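Local coordinates for protein glucuronoarabinoxylan endo-1,4-beta-xylanase (Clostridium papyrosolvens, PDB 4FMV) that hydrolyses internal beta-1,4 linkages of xylan as a family 30 glycoside hydrolase, this chain being its alpha/beta barrel with an attached beta domain, at residues G10-E15 and K299-T304; F338-G343 and G370-Q375. All coordinates share one frame; numbering follows the deposited sequence.

Contact 1 (G10-E15 and K299-T304); sequences GSTKQE and KRVDAT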
# COMPACT_ATOMS: atom_id res chain seq x y z
N GLY A 10 25.21 0.97 -2.35
CA GLY A 10 25.50 1.60 -3.63
C GLY A 10 24.66 1.01 -4.73
O GLY A 10 24.69 1.50 -5.87
N SER A 11 23.89 -0.03 -4.41
CA SER A 11 23.04 -0.64 -5.43
C SER A 11 21.57 -0.45 -5.10
O SER A 11 21.01 -1.17 -4.26
CB SER A 11 23.36 -2.13 -5.53
OG SER A 11 22.63 -2.74 -6.58
N THR A 12 20.92 0.44 -5.85
CA THR A 12 19.55 0.83 -5.57
C THR A 12 18.53 0.12 -6.46
O THR A 12 18.79 -0.24 -7.60
CB THR A 12 19.32 2.37 -5.59
OG1 THR A 12 19.76 2.93 -6.84
CG2 THR A 12 20.05 3.05 -4.43
N LYS A 13 17.36 -0.07 -5.88
CA LYS A 13 16.25 -0.86 -6.37
C LYS A 13 15.15 0.17 -6.39
O LYS A 13 15.45 1.33 -6.67
CB LYS A 13 15.97 -2.06 -5.47
CG LYS A 13 17.13 -3.02 -5.44
CD LYS A 13 17.61 -3.30 -6.84
CE LYS A 13 18.53 -4.49 -6.89
NZ LYS A 13 18.76 -4.93 -8.31
N GLN A 14 13.88 -0.26 -6.37
CA GLN A 14 12.76 0.68 -6.48
C GLN A 14 12.72 1.80 -5.42
O GLN A 14 13.22 1.66 -4.31
CB GLN A 14 11.43 -0.09 -6.40
CG GLN A 14 10.95 -0.39 -4.97
CD GLN A 14 11.42 -1.75 -4.43
OE1 GLN A 14 12.50 -2.23 -4.76
NE2 GLN A 14 10.60 -2.36 -3.59
N GLU A 15 12.14 2.93 -5.81
CA GLU A 15 11.94 4.05 -4.90
C GLU A 15 10.72 3.77 -4.02
O GLU A 15 9.73 3.20 -4.47
CB GLU A 15 11.70 5.33 -5.70
CG GLU A 15 11.48 6.56 -4.82
CD GLU A 15 11.34 7.82 -5.65
OE1 GLU A 15 11.41 7.73 -6.90
OE2 GLU A 15 11.16 8.91 -5.07
N LYS A 299 15.08 4.61 -1.13
CA LYS A 299 15.11 3.56 -2.13
C LYS A 299 15.45 2.23 -1.47
O LYS A 299 16.23 2.18 -0.53
CB LYS A 299 16.15 3.90 -3.19
CG LYS A 299 15.77 5.11 -4.01
CD LYS A 299 16.85 5.49 -4.99
CE LYS A 299 16.41 6.69 -5.83
NZ LYS A 299 17.46 7.03 -6.83
N ARG A 300 14.87 1.14 -1.95
CA ARG A 300 15.37 -0.14 -1.52
C ARG A 300 16.78 -0.31 -2.11
O ARG A 300 17.09 0.22 -3.19
CB ARG A 300 14.45 -1.26 -1.97
CG ARG A 300 14.90 -2.61 -1.48
CD ARG A 300 13.89 -3.68 -1.81
NE ARG A 300 13.96 -4.09 -3.21
CZ ARG A 300 14.69 -5.10 -3.65
NH1 ARG A 300 15.44 -5.78 -2.80
NH2 ARG A 300 14.70 -5.41 -4.94
N VAL A 301 17.64 -1.01 -1.39
CA VAL A 301 18.96 -1.35 -1.91
C VAL A 301 19.18 -2.85 -1.77
O VAL A 301 18.45 -3.52 -1.03
CB VAL A 301 20.08 -0.60 -1.16
CG1 VAL A 301 19.88 0.91 -1.30
CG2 VAL A 301 20.09 -0.99 0.31
N ASP A 302 20.17 -3.37 -2.50
CA ASP A 302 20.48 -4.80 -2.47
C ASP A 302 20.93 -5.27 -1.11
O ASP A 302 21.84 -4.69 -0.53
CB ASP A 302 21.59 -5.13 -3.47
CG ASP A 302 21.06 -5.46 -4.82
OD1 ASP A 302 20.01 -6.14 -4.88
OD2 ASP A 302 21.68 -5.04 -5.83
N ALA A 303 20.31 -6.33 -0.62
CA ALA A 303 20.73 -6.97 0.62
C ALA A 303 20.47 -8.47 0.51
O ALA A 303 19.48 -8.90 -0.10
CB ALA A 303 19.97 -6.39 1.81
N THR A 304 21.36 -9.27 1.09
CA THR A 304 21.15 -10.71 1.04
C THR A 304 19.78 -10.98 1.66
O THR A 304 19.57 -10.73 2.84
CB THR A 304 22.23 -11.39 1.88
OG1 THR A 304 23.51 -10.87 1.48
CG2 THR A 304 22.22 -12.91 1.73
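OD2 of D302 is approached by two residues of the opposite strand. The S11 hydroxyl donates to it at 2.6 Å from OG, reaching the anti side of the carboxylate and tilted from its plane, while K13 NZ, 3.8 Å from the same OD2, adds a long salt bridge. These groups sit on an antiparallel beta ladder with a beta bulge, by which strand 299-303, following the last helix, pairs with strand 11-22 of the (beta/alpha)8 barrel. The non-hydrogen-bonded pairs T12-V301 and E15-K299 flank the bulge, where two residues, K13 and Q14, face R300: K13 N donates to R300 O (2.7 Å) and R300 N to Q14 O (2.9 Å). On the face bearing T12 and V301, T12 CG2 meets V301 CG1, and the K299 chain passes across T12, its CD near T12 CB, while its CG lies near E15 CA.

R300, which is buried, fills the opposite face. With chi1 -63°, K13 CG stands beside its own backbone N and lies over one face of the R300 guanidinium, toward the rim; the bend at the next bond turns the rest of the chain toward D302. N258 accepts a bond from R300 NH2, while Q14 NE2 donates to the carbonyls of M254 and M259, so each flat group is also held from outside the pair. Between them, R300 NE donates to Q14 OE1 at 2.8 Å (163° at the hydrogen), with the oxygen almost in the guanidinium plane and the amide turned 59° from it.

Contact 2 (F338-G343 and G370-Q375); sequences FNFQNG and GSFTAQ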
# COMPACT_ATOMS: atom_id res chain seq x y z
N PHE A 338 25.57 -8.59 9.79
CA PHE A 338 25.28 -7.72 8.66
C PHE A 338 26.55 -6.97 8.25
O PHE A 338 27.29 -6.50 9.12
CB PHE A 338 24.21 -6.70 9.03
CG PHE A 338 22.91 -7.31 9.48
CD1 PHE A 338 21.90 -7.58 8.57
CD2 PHE A 338 22.67 -7.56 10.83
CE1 PHE A 338 20.68 -8.11 8.98
CE2 PHE A 338 21.46 -8.10 11.25
CZ PHE A 338 20.47 -8.38 10.32
N ASN A 339 26.79 -6.85 6.95
CA ASN A 339 27.94 -6.12 6.41
C ASN A 339 27.51 -5.04 5.42
O ASN A 339 26.87 -5.34 4.41
CB ASN A 339 28.89 -7.06 5.67
CG ASN A 339 29.32 -8.24 6.49
OD1 ASN A 339 29.45 -8.16 7.72
ND2 ASN A 339 29.56 -9.36 5.82
N PHE A 340 27.90 -3.80 5.68
CA PHE A 340 27.67 -2.71 4.74
C PHE A 340 28.78 -2.66 3.70
O PHE A 340 29.98 -2.77 4.04
CB PHE A 340 27.61 -1.38 5.46
CG PHE A 340 26.46 -1.26 6.44
CD1 PHE A 340 25.16 -1.04 5.98
CD2 PHE A 340 26.69 -1.32 7.81
CE1 PHE A 340 24.11 -0.90 6.88
CE2 PHE A 340 25.65 -1.18 8.71
CZ PHE A 340 24.36 -0.98 8.25
N GLN A 341 28.39 -2.50 2.44
CA GLN A 341 29.37 -2.19 1.42
C GLN A 341 28.95 -0.95 0.62
O GLN A 341 27.77 -0.61 0.53
CB GLN A 341 29.71 -3.42 0.56
CG GLN A 341 28.73 -3.79 -0.52
CD GLN A 341 29.07 -5.14 -1.16
OE1 GLN A 341 30.00 -5.83 -0.74
NE2 GLN A 341 28.32 -5.50 -2.20
N ASN A 342 29.95 -0.26 0.09
CA ASN A 342 29.71 1.01 -0.59
C ASN A 342 29.09 2.05 0.32
O ASN A 342 28.27 2.86 -0.11
CB ASN A 342 28.87 0.79 -1.83
CG ASN A 342 29.63 0.06 -2.90
OD1 ASN A 342 30.82 0.32 -3.11
ND2 ASN A 342 28.96 -0.86 -3.59
N GLY A 343 29.48 2.01 1.59
CA GLY A 343 29.05 2.97 2.59
C GLY A 343 29.09 2.31 3.96
O GLY A 343 29.42 1.13 4.07
N GLY A 370 32.34 -1.61 9.18
CA GLY A 370 31.20 -1.81 8.30
C GLY A 370 30.32 -2.99 8.68
O GLY A 370 29.45 -3.37 7.90
N SER A 371 30.52 -3.54 9.87
CA SER A 371 29.81 -4.75 10.29
C SER A 371 29.17 -4.67 11.68
O SER A 371 29.73 -4.06 12.59
CB SER A 371 30.77 -5.94 10.27
OG SER A 371 30.05 -7.16 10.41
N PHE A 372 28.00 -5.28 11.84
CA PHE A 372 27.43 -5.47 13.18
C PHE A 372 26.64 -6.76 13.26
O PHE A 372 26.06 -7.20 12.27
CB PHE A 372 26.55 -4.28 13.59
CG PHE A 372 25.19 -4.27 12.95
CD1 PHE A 372 24.99 -3.67 11.71
CD2 PHE A 372 24.10 -4.86 13.58
CE1 PHE A 372 23.75 -3.66 11.12
CE2 PHE A 372 22.85 -4.87 12.99
CZ PHE A 372 22.67 -4.26 11.76
N THR A 373 26.61 -7.36 14.44
CA THR A 373 25.85 -8.59 14.66
C THR A 373 24.71 -8.34 15.65
O THR A 373 24.86 -7.62 16.64
CB THR A 373 26.74 -9.76 15.13
OG1 THR A 373 27.79 -9.97 14.18
CG2 THR A 373 25.92 -11.05 15.29
N ALA A 374 23.56 -8.94 15.37
CA ALA A 374 22.39 -8.75 16.22
C ALA A 374 21.72 -10.08 16.51
O ALA A 374 21.83 -11.02 15.73
CB ALA A 374 21.41 -7.77 15.54
N GLN A 375 21.05 -10.16 17.65
CA GLN A 375 20.13 -11.25 17.95
C GLN A 375 18.77 -10.93 17.36
O GLN A 375 18.22 -9.87 17.62
CB GLN A 375 19.97 -11.40 19.46
CG GLN A 375 21.23 -11.88 20.17
CD GLN A 375 21.58 -13.29 19.77
OE1 GLN A 375 22.62 -13.53 19.13
NE2 GLN A 375 20.71 -14.25 20.12
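F338 pairs with F372 through two backbone hydrogen bonds, F338 N to F372 O at 2.9 Å and F372 N to F338 O at 3.1 Å, forming a hydrogen-bonded pair of an antiparallel beta ladder in the beta domain. Its ring lies near parallel to that of F372, with planes 21° apart, but is slid so far that the two barely overlap; CD2 of F338 comes 3.4 Å from CZ of F372, over the F372 face. The same face receives a CH-pi contact from F338 CB, 4.1 Å from the F372 centroid. Farther out, the F338 ring edge meets A374 CB.

N339, the next residue, faces S371 in a non-hydrogen-bonded pair. S371 OG stands 2.9 Å from N339 OD1 and 3.1 Å from F338 O, two acceptors that compete for its one proton, and it is also hydrogen-bonded to K337 NZ. N339 ND2 is held by D4.

F340 N donates to G370 O at 2.7 Å, nearly straight at 169°. Its side chain returns to the phenylalanine face, where CE2 lies 3.9 Å from F372 CE1, at the edge of the F372 ring. The F372 CG, set between its own N and carbonyl carbon (chi1 77°), thus places one ring against both neighbours.

F384 meets the rings of F338 and F372, and I324 of strand 321-328 touches all three phenylalanines, while strand 5-8 pairs with strand 334-341 through V5 and V7.

How the contacts relate
Both segments of contact 1 precede those of contact 2 in the sequence, and their centres lie about 15 Å apart, on the same side of the chain's centre. Strand 5-8 joins them, running antiparallel to strand 299-303 and parallel to strand 334-341. The N-terminal strand therefore belongs to the beta domain; the chain turns at G10 and enters the barrel through strand 11-22, then returns after the last barrel helix. Contact 1 thus lies where barrel and beta domain meet, whereas contact 2 lies farther out, within the beta domain. The two touch directly where G10 N packs against N342 CB at 3.7 Å, and N8 OD1 accepts hydrogen bonds from both residues.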